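Local coordinates for protein Rho guanine nucleotide exchange factor 12 (Homo sapiens, PDB 1TXD) that acts as a guanine nucleotide exchange factor for the GTPase RhoA, here represented by its catalytic DH domain and the adjoining PH domain, at residues P62-K67 with K136-K141; Q52-E57 with Q146-D151; N183-T188 with E195-A200. The protein carries 1 engineered substitution. One frame throughout, in Å; residues are numbered along the deposited sequence.

Interaction 1. Residues P62-K67 with K136-K141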
loop_
_atom_site.group_PDB
_atom_site.type_symbol
_atom_site.label_atom_id
_atom_site.label_comp_id
_atom_site.label_asym_id
_atom_site.label_seq_id
_atom_site.Cartn_x
_atom_site.Cartn_y
_atom_site.Cartn_z
ATOM N N PRO A 62 17.602 3.511 14.873
ATOM C CA PRO A 62 17.110 2.178 14.541
ATOM C C PRO A 62 15.656 2.244 14.068
ATOM O O PRO A 62 15.348 1.647 13.067
ATOM C CB PRO A 62 17.280 1.384 15.856
ATOM C CG PRO A 62 18.497 2.001 16.480
ATOM C CD PRO A 62 18.253 3.511 16.197
ATOM N N SER A 63 14.821 3.079 14.673
ATOM C CA SER A 63 13.400 3.098 14.309
ATOM C C SER A 63 13.089 3.826 12.979
ATOM O O SER A 63 12.177 3.467 12.237
ATOM C CB SER A 63 12.652 3.734 15.443
ATOM O OG SER A 63 11.317 3.833 15.048
ATOM N N GLU A 64 13.841 4.882 12.702
ATOM C CA GLU A 64 13.747 5.623 11.442
ATOM C C GLU A 64 14.191 4.771 10.296
ATOM O O GLU A 64 13.540 4.784 9.303
ATOM C CB GLU A 64 14.581 6.919 11.489
ATOM C CG GLU A 64 14.046 7.954 12.437
ATOM C CD GLU A 64 15.026 8.983 12.882
ATOM O OE1 GLU A 64 16.309 8.821 12.791
ATOM O OE2 GLU A 64 14.574 9.851 13.620
ATOM N N LEU A 65 15.398 4.144 10.380
ATOM C CA LEU A 65 15.777 3.097 9.457
ATOM C C LEU A 65 14.662 2.085 9.112
ATOM O O LEU A 65 14.415 1.772 7.914
ATOM C CB LEU A 65 16.912 2.291 10.023
ATOM C CG LEU A 65 18.239 2.995 9.931
ATOM C CD1 LEU A 65 19.274 2.204 10.656
ATOM C CD2 LEU A 65 18.678 3.140 8.455
ATOM N N ARG A 66 14.069 1.531 10.156
ATOM C CA ARG A 66 12.994 0.568 10.018
ATOM C C ARG A 66 11.786 1.143 9.379
ATOM O O ARG A 66 11.187 0.506 8.506
ATOM C CB ARG A 66 12.613 -0.013 11.375
ATOM C CG ARG A 66 11.461 -0.937 11.348
ATOM C CD ARG A 66 11.305 -1.823 12.589
ATOM N NE ARG A 66 11.656 -1.206 13.870
ATOM C CZ ARG A 66 10.914 -0.353 14.533
ATOM N NH1 ARG A 66 9.734 0.002 14.070
ATOM N NH2 ARG A 66 11.334 0.132 15.681
ATOM N N LYS A 67 11.450 2.368 9.749
ATOM C CA LYS A 67 10.266 2.982 9.169
ATOM C C LYS A 67 10.561 3.355 7.682
ATOM O O LYS A 67 9.654 3.342 6.894
ATOM C CB LYS A 67 9.864 4.222 9.942
ATOM C CG LYS A 67 8.937 3.954 11.120
ATOM C CD LYS A 67 7.465 3.729 10.607
ATOM C CE LYS A 67 6.582 3.380 11.727
ATOM N NZ LYS A 67 5.196 2.819 11.348
ATOM N N LYS A 136 10.047 12.391 4.131
ATOM C CA LYS A 136 9.721 13.798 4.174
ATOM C C LYS A 136 9.933 14.436 5.526
ATOM O O LYS A 136 10.396 15.570 5.592
ATOM C CB LYS A 136 8.242 14.081 3.808
ATOM C CG LYS A 136 7.858 13.806 2.366
ATOM C CD LYS A 136 6.817 14.851 1.871
ATOM C CE LYS A 136 5.438 14.593 2.478
ATOM N NZ LYS A 136 4.425 15.729 2.245
ATOM N N SER A 137 9.566 13.729 6.605
ATOM C CA SER A 137 9.652 14.325 7.919
ATOM C C SER A 137 11.111 14.419 8.303
ATOM O O SER A 137 11.480 15.417 8.878
ATOM C CB SER A 137 8.786 13.630 8.999
ATOM O OG SER A 137 9.296 12.378 9.380
ATOM N N ARG A 138 11.953 13.465 7.965
ATOM C CA ARG A 138 13.403 13.653 8.287
ATOM C C ARG A 138 14.018 14.723 7.382
ATOM O O ARG A 138 14.880 15.448 7.807
ATOM C CB ARG A 138 14.192 12.370 8.258
ATOM C CG ARG A 138 13.738 11.203 9.194
ATOM C CD ARG A 138 13.384 11.598 10.567
ATOM N NE ARG A 138 14.428 12.231 11.318
ATOM C CZ ARG A 138 14.200 12.846 12.461
ATOM N NH1 ARG A 138 12.981 12.903 12.917
ATOM N NH2 ARG A 138 15.192 13.386 13.158
ATOM N N GLN A 139 13.548 14.876 6.140
ATOM C CA GLN A 139 14.105 15.906 5.271
ATOM C C GLN A 139 13.819 17.293 5.905
ATOM O O GLN A 139 14.680 18.230 5.883
ATOM C CB GLN A 139 13.494 15.826 3.837
ATOM C CG GLN A 139 14.079 14.638 3.067
ATOM C CD GLN A 139 13.515 14.424 1.720
ATOM O OE1 GLN A 139 12.274 14.367 1.518
ATOM N NE2 GLN A 139 14.399 14.328 0.771
ATOM N N LYS A 140 12.613 17.392 6.479
ATOM C CA LYS A 140 12.056 18.611 7.008
ATOM C C LYS A 140 12.682 19.029 8.364
ATOM O O LYS A 140 12.779 20.219 8.659
ATOM C CB LYS A 140 10.524 18.434 7.125
ATOM C CG LYS A 140 9.776 19.591 7.783
ATOM C CD LYS A 140 8.370 19.145 8.321
ATOM C CE LYS A 140 8.008 19.856 9.658
ATOM N NZ LYS A 140 6.915 20.885 9.506
ATOM N N LYS A 141 13.140 18.057 9.144
ATOM C CA LYS A 141 13.625 18.303 10.478
ATOM C C LYS A 141 15.101 18.116 10.627
ATOM O O LYS A 141 15.661 18.646 11.560
ATOM C CB LYS A 141 13.044 17.305 11.437
ATOM C CG LYS A 141 11.635 17.526 11.831
ATOM C CD LYS A 141 11.068 16.113 12.126
ATOM C CE LYS A 141 9.866 16.185 12.880
ATOM N NZ LYS A 141 9.126 14.971 12.918
#

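Interaction 2. Residues Q52-E57 with Q146-D151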
loop_
_atom_site.group_PDB
_atom_site.type_symbol
_atom_site.label_atom_id
_atom_site.label_comp_id
_atom_site.label_asym_id
_atom_site.label_seq_id
_atom_site.Cartn_x
_atom_site.Cartn_y
_atom_site.Cartn_z
ATOM N N GLN A 52 22.638 1.277 2.654
ATOM C CA GLN A 52 23.981 0.935 3.217
ATOM C C GLN A 52 24.718 2.217 3.639
ATOM O O GLN A 52 25.165 2.322 4.762
ATOM C CB GLN A 52 24.806 0.153 2.237
ATOM C CG GLN A 52 24.422 -1.347 1.968
ATOM C CD GLN A 52 24.223 -2.229 3.212
ATOM O OE1 GLN A 52 25.115 -2.272 4.115
ATOM N NE2 GLN A 52 23.135 -3.008 3.223
ATOM N N ARG A 53 24.811 3.205 2.761
ATOM C CA ARG A 53 25.448 4.500 3.083
ATOM C C ARG A 53 24.886 5.234 4.322
ATOM O O ARG A 53 25.633 5.631 5.199
ATOM C CB ARG A 53 25.356 5.449 1.882
ATOM C CG ARG A 53 26.188 5.024 0.677
ATOM C CD ARG A 53 27.421 5.896 0.480
ATOM N NE ARG A 53 28.158 5.565 -0.727
ATOM C CZ ARG A 53 29.268 6.196 -1.123
ATOM N NH1 ARG A 53 29.765 7.222 -0.412
ATOM N NH2 ARG A 53 29.875 5.813 -2.253
ATOM N N VAL A 54 23.567 5.421 4.393
ATOM C CA VAL A 54 22.979 6.134 5.501
ATOM C C VAL A 54 23.166 5.402 6.811
ATOM O O VAL A 54 23.310 6.003 7.856
ATOM C CB VAL A 54 21.455 6.374 5.270
ATOM C CG1 VAL A 54 20.632 5.187 5.685
ATOM C CG2 VAL A 54 21.000 7.568 6.075
ATOM N N SER A 55 23.119 4.086 6.753
ATOM C CA SER A 55 23.276 3.270 7.925
ATOM C C SER A 55 24.727 3.475 8.397
ATOM O O SER A 55 24.972 3.708 9.572
ATOM C CB SER A 55 22.933 1.807 7.563
ATOM O OG SER A 55 23.331 0.930 8.595
ATOM N N ARG A 56 25.668 3.492 7.477
ATOM C CA ARG A 56 27.072 3.728 7.867
ATOM C C ARG A 56 27.276 5.131 8.440
ATOM O O ARG A 56 28.113 5.313 9.297
ATOM C CB ARG A 56 28.015 3.529 6.682
ATOM C CG ARG A 56 28.343 2.061 6.372
ATOM C CD ARG A 56 29.588 1.883 5.492
ATOM N NE ARG A 56 29.630 2.813 4.348
ATOM C CZ ARG A 56 29.127 2.579 3.122
ATOM N NH1 ARG A 56 28.518 1.430 2.812
ATOM N NH2 ARG A 56 29.242 3.527 2.191
ATOM N N GLU A 57 26.522 6.124 7.971
ATOM C CA GLU A 57 26.746 7.497 8.438
ATOM C C GLU A 57 26.102 7.684 9.811
ATOM O O GLU A 57 26.459 8.572 10.551
ATOM C CB GLU A 57 26.286 8.537 7.386
ATOM C CG GLU A 57 27.417 8.803 6.367
ATOM C CD GLU A 57 27.023 9.545 5.086
ATOM O OE1 GLU A 57 27.696 9.307 4.061
ATOM O OE2 GLU A 57 26.063 10.360 5.071
ATOM N N GLN A 146 18.605 15.506 4.984
ATOM C CA GLN A 146 18.327 16.246 3.745
ATOM C C GLN A 146 19.592 16.247 2.857
ATOM O O GLN A 146 19.534 15.978 1.639
ATOM C CB GLN A 146 17.836 17.664 4.023
ATOM C CG GLN A 146 16.994 18.250 2.901
ATOM C CD GLN A 146 17.852 18.789 1.766
ATOM O OE1 GLN A 146 18.999 19.128 1.996
ATOM N NE2 GLN A 146 17.332 18.760 0.537
ATOM N N THR A 147 20.730 16.566 3.461
ATOM C CA THR A 147 21.979 16.584 2.713
ATOM C C THR A 147 22.250 15.222 2.134
ATOM O O THR A 147 22.456 15.076 0.929
ATOM C CB THR A 147 23.172 17.026 3.601
ATOM O OG1 THR A 147 22.989 18.375 4.030
ATOM C CG2 THR A 147 24.493 17.120 2.781
ATOM N N PHE A 148 22.230 14.216 2.991
ATOM C CA PHE A 148 22.475 12.833 2.547
ATOM C C PHE A 148 21.628 12.447 1.353
ATOM O O PHE A 148 22.157 11.977 0.395
ATOM C CB PHE A 148 22.287 11.803 3.652
ATOM C CG PHE A 148 22.339 10.379 3.133
ATOM C CD1 PHE A 148 23.545 9.721 3.013
ATOM C CD2 PHE A 148 21.223 9.780 2.656
ATOM C CE1 PHE A 148 23.624 8.446 2.496
ATOM C CE2 PHE A 148 21.283 8.500 2.129
ATOM C CZ PHE A 148 22.504 7.841 2.052
ATOM N N VAL A 149 20.323 12.682 1.416
ATOM C CA VAL A 149 19.419 12.271 0.402
ATOM C C VAL A 149 19.691 13.017 -0.884
ATOM O O VAL A 149 19.755 12.391 -1.932
ATOM C CB VAL A 149 17.967 12.453 0.838
ATOM C CG1 VAL A 149 16.997 12.438 -0.376
ATOM C CG2 VAL A 149 17.605 11.369 1.806
ATOM N N GLN A 150 19.898 14.342 -0.806
ATOM C CA GLN A 150 20.194 15.119 -2.005
ATOM C C GLN A 150 21.491 14.670 -2.636
ATOM O O GLN A 150 21.578 14.542 -3.845
ATOM C CB GLN A 150 20.256 16.616 -1.700
ATOM C CG GLN A 150 20.361 17.507 -2.952
ATOM C CD GLN A 150 20.517 18.965 -2.601
ATOM O OE1 GLN A 150 20.197 19.379 -1.474
ATOM N NE2 GLN A 150 21.023 19.764 -3.558
ATOM N N ASP A 151 22.531 14.467 -1.848
ATOM C CA ASP A 151 23.748 13.923 -2.430
ATOM C C ASP A 151 23.473 12.572 -3.128
ATOM O O ASP A 151 23.813 12.384 -4.326
ATOM C CB ASP A 151 24.799 13.793 -1.374
ATOM C CG ASP A 151 26.135 13.380 -1.937
ATOM O OD1 ASP A 151 26.534 12.225 -1.693
ATOM O OD2 ASP A 151 26.863 14.127 -2.631
#

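Interaction 3. Residues N183-T188 with E195-A200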
loop_
_atom_site.group_PDB
_atom_site.type_symbol
_atom_site.label_atom_id
_atom_site.label_comp_id
_atom_site.label_asym_id
_atom_site.label_seq_id
_atom_site.Cartn_x
_atom_site.Cartn_y
_atom_site.Cartn_z
ATOM N N ASN A 183 1.755 -14.583 -20.773
ATOM C CA ASN A 183 2.320 -14.529 -22.120
ATOM C C ASN A 183 3.125 -15.774 -22.412
ATOM O O ASN A 183 3.122 -16.276 -23.535
ATOM C CB ASN A 183 3.183 -13.290 -22.314
ATOM C CG ASN A 183 2.421 -12.154 -22.931
ATOM O OD1 ASN A 183 1.329 -12.343 -23.491
ATOM N ND2 ASN A 183 2.986 -10.963 -22.853
ATOM N N ILE A 184 3.801 -16.286 -21.397
ATOM C CA ILE A 184 4.474 -17.559 -21.548
ATOM C C ILE A 184 3.395 -18.605 -21.855
ATOM O O ILE A 184 3.538 -19.356 -22.799
ATOM C CB ILE A 184 5.317 -17.906 -20.307
ATOM C CG1 ILE A 184 6.428 -16.861 -20.108
ATOM C CG2 ILE A 184 5.937 -19.270 -20.481
ATOM C CD1 ILE A 184 7.103 -16.897 -18.759
ATOM N N ALA A 185 2.287 -18.594 -21.119
ATOM C CA ALA A 185 1.221 -19.572 -21.328
ATOM C C ALA A 185 0.667 -19.505 -22.751
ATOM O O ALA A 185 0.398 -20.523 -23.384
ATOM C CB ALA A 185 0.092 -19.344 -20.353
ATOM N N LYS A 186 0.509 -18.285 -23.230
ATOM C CA LYS A 186 -0.011 -18.016 -24.553
ATOM C C LYS A 186 0.754 -18.765 -25.647
ATOM O O LYS A 186 0.146 -19.253 -26.598
ATOM C CB LYS A 186 0.047 -16.506 -24.810
ATOM C CG LYS A 186 -0.692 -16.038 -26.028
ATOM C CD LYS A 186 -0.460 -14.555 -26.289
ATOM C CE LYS A 186 -0.975 -14.182 -27.701
ATOM N NZ LYS A 186 -1.325 -12.755 -27.787
ATOM N N TYR A 187 2.081 -18.815 -25.542
ATOM C CA TYR A 187 2.910 -19.476 -26.551
ATOM C C TYR A 187 3.412 -20.837 -26.067
ATOM O O TYR A 187 4.511 -21.275 -26.388
ATOM C CB TYR A 187 4.082 -18.571 -26.939
ATOM C CG TYR A 187 3.643 -17.235 -27.489
ATOM C CD1 TYR A 187 2.983 -17.147 -28.711
ATOM C CD2 TYR A 187 3.861 -16.062 -26.773
ATOM C CE1 TYR A 187 2.570 -15.913 -29.218
ATOM C CE2 TYR A 187 3.464 -14.848 -27.263
ATOM C CZ TYR A 187 2.817 -14.775 -28.489
ATOM O OH TYR A 187 2.422 -13.552 -28.956
ATOM N N THR A 188 2.603 -21.496 -25.263
ATOM C CA THR A 188 2.928 -22.824 -24.796
ATOM C C THR A 188 1.885 -23.734 -25.426
ATOM O O THR A 188 0.684 -23.577 -25.199
ATOM C CB THR A 188 2.900 -22.896 -23.261
ATOM O OG1 THR A 188 4.007 -22.156 -22.702
ATOM C CG2 THR A 188 3.115 -24.321 -22.800
ATOM N N GLU A 195 -0.842 -25.847 -18.678
ATOM C CA GLU A 195 -1.659 -25.823 -17.461
ATOM C C GLU A 195 -0.886 -25.356 -16.218
ATOM O O GLU A 195 -1.445 -24.713 -15.362
ATOM C CB GLU A 195 -2.301 -27.184 -17.181
ATOM C CG GLU A 195 -3.766 -27.120 -16.735
ATOM C CD GLU A 195 -4.546 -25.941 -17.325
ATOM O OE1 GLU A 195 -4.827 -25.928 -18.542
ATOM O OE2 GLU A 195 -4.863 -25.003 -16.563
ATOM N N LYS A 196 0.383 -25.730 -16.143
ATOM C CA LYS A 196 1.248 -25.381 -15.047
ATOM C C LYS A 196 1.572 -23.893 -15.082
ATOM O O LYS A 196 1.585 -23.214 -14.027
ATOM C CB LYS A 196 2.549 -26.166 -15.138
ATOM C CG LYS A 196 2.409 -27.613 -14.735
ATOM C CD LYS A 196 3.562 -28.437 -15.287
ATOM C CE LYS A 196 3.277 -29.936 -15.158
ATOM N NZ LYS A 196 4.486 -30.675 -14.711
ATOM N N VAL A 197 1.856 -23.397 -16.284
ATOM C CA VAL A 197 2.193 -21.996 -16.472
ATOM C C VAL A 197 1.013 -21.169 -16.011
ATOM O O VAL A 197 1.196 -20.264 -15.179
ATOM C CB VAL A 197 2.579 -21.651 -17.928
ATOM C CG1 VAL A 197 2.716 -20.147 -18.120
ATOM C CG2 VAL A 197 3.912 -22.312 -18.309
ATOM N N LYS A 198 -0.188 -21.498 -16.497
ATOM C CA LYS A 198 -1.395 -20.747 -16.117
ATOM C C LYS A 198 -1.732 -20.861 -14.631
ATOM O O LYS A 198 -2.311 -19.930 -14.067
ATOM C CB LYS A 198 -2.608 -21.173 -16.935
ATOM C CG LYS A 198 -2.561 -20.676 -18.361
ATOM C CD LYS A 198 -3.744 -21.185 -19.192
ATOM C CE LYS A 198 -4.999 -20.314 -19.024
ATOM N NZ LYS A 198 -6.047 -20.710 -20.037
ATOM N N LYS A 199 -1.381 -21.987 -14.002
ATOM C CA LYS A 199 -1.619 -22.157 -12.571
ATOM C C LYS A 199 -0.723 -21.168 -11.777
ATOM O O LYS A 199 -1.210 -20.453 -10.908
ATOM C CB LYS A 199 -1.388 -23.619 -12.144
ATOM C CG LYS A 199 -1.422 -23.909 -10.607
ATOM C CD LYS A 199 -1.822 -25.366 -10.325
ATOM C CE LYS A 199 -1.071 -26.016 -9.135
ATOM N NZ LYS A 199 -1.064 -25.168 -7.917
ATOM N N ALA A 200 0.571 -21.143 -12.110
ATOM C CA ALA A 200 1.534 -20.200 -11.568
ATOM C C ALA A 200 1.111 -18.757 -11.808
ATOM O O ALA A 200 1.228 -17.928 -10.929
ATOM C CB ALA A 200 2.930 -20.458 -12.167
#

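Interaction 1. Residues P62-K67 with K136-K141
One face of the R138 guanidinium carries the carboxylate of E64, whose OE2 stands above the flat group, over its centre, 3.2 Å from R138 CZ. The carboxylate plane is tilted 28° from the guanidinium plane, and the oxygen does not meet the guanidinium edge, where the N-H groups point. At 3.3 Å from R138 NE, E64 OE2 forms a salt bridge held by charge alone, since it lies well out of the guanidinium plane and no N-H is aimed at it. The same oxygen is 3.5 Å from R138 NH1 and 3.6 Å from R138 NH2, which puts it near all three nitrogens at once. The R138 chain reaches this place by folding at its second and third torsions (chi2 -44°, chi3 -60°), while the E64 chain runs extended beyond CG, and the two side chains cross at about a right angle. This surface contact joins the short helix 62-69 to the last turns of helix 128-141 at one end of the all-helical DH domain, where the backbones stay well apart: E64 CA and R138 CA, the nearest pair, are 8.6 Å from each other. The other carboxylate oxygen, E64 OE1, takes a hydrogen bond from the backbone N of S61, just before the helix, and this second tie should limit rotation of the carboxylate. Beside it, the R138 side chain also packs on L60 and on F145 of helix 143-154.

Interaction 2. Residues Q52-E57 with Q146-D151
R53 and V54, with E57 one turn further on, receive the ring of F148 where helix 20-57 ends against helix 143-154, two near-antiparallel members of the DH helical bundle (151° between their directions, axes 11.1 Å apart at closest). R53 touches through the root of its side chain: its CB lies in the ring plane at the edge, 3.5 Å from F148 CE1, while its guanidinium end leads away. V54 covers one face. Its CB stands 4.0 Å from the ring centroid and 22° off the normal, a CH-pi contact, and its backbone N comes 3.5 Å from F148 CZ. With CG anti to the backbone N (chi1 171°), the F148 ring projects across the gap between the helices. An alanine at this position is likely to open a gap beside V54 and deprive it of its CH-pi partner, because no other side chain of 146-151 touches helix 52-57. V54 also packs on I59, L60, L65 and F69. E57 comes last, its carboxylate turned nearly perpendicular to the ring and OE2 near the ring plane, 3.3 Å from F148 CD1.

Interaction 3. Residues N183-T188 with E195-A200
V197 turns CG1 anti to its backbone N (chi1 171°), and this aims the methyl at A185 on the facing helix. There CG1 meets two atoms of one residue: A185 CB at 3.5 Å and the backbone N of A185 at 3.4 Å. The small alanine lets the backbones come close, with A185 CA only 5.5 Å from V197 CA. K198, next along, sets CG beside its own backbone N (chi1 -73°) and rests it on the A185 methyl as well, with K198 CG 3.6 Å from A185 CB, roughly at a right angle to the valine's approach. The aliphatic root of the lysine thus does the touching. I184 supports V197 more loosely, its CB being 4.1 Å from V197 CG1, and the two side chains cross at about a right angle. At the end of helix 169-186 the chain leaves helical geometry at Y187. T188 then folds back to give its hydroxyl to the last turn: OG1 donates to I184 O over 2.8 Å, from well above the carbonyl plane. That bond satisfies the hydroxyl of the buried T188, which lies loosely beside V197, OG1 4.4 Å from V197 CG2. I184 also packs on V28 and L32, and T188 on R25, all of helix 20-57, while K196 forms a salt bridge with E103. Helices 169-186 and 191-230 run in roughly opposite directions around the short connection between them, and their close alanine-valine packing makes the tip of a helical hairpin, whose second arm is the long C-terminal helix of the DH domain leading toward the PH domain.

Interactions 1 and 2 are neighbours at one end of the DH domain, their centres 12 Å apart. Each joins one of two consecutive helices (20-57 and 62-69) to one of another consecutive pair (128-141 and 143-154), and in sequence the pairing of 62-67 with 136-141 falls between the partners of interaction 2. They touch directly: L65 CD2 is 4.0 Å from V54 CG1, and Q139 NE2 is 3.4 Å from V149 CG1. Interaction 3 lies about 43 Å from both, centre to centre, but is tied to interaction 2 through helix 20-57, which packs on I184 at one end and holds V54 at the other.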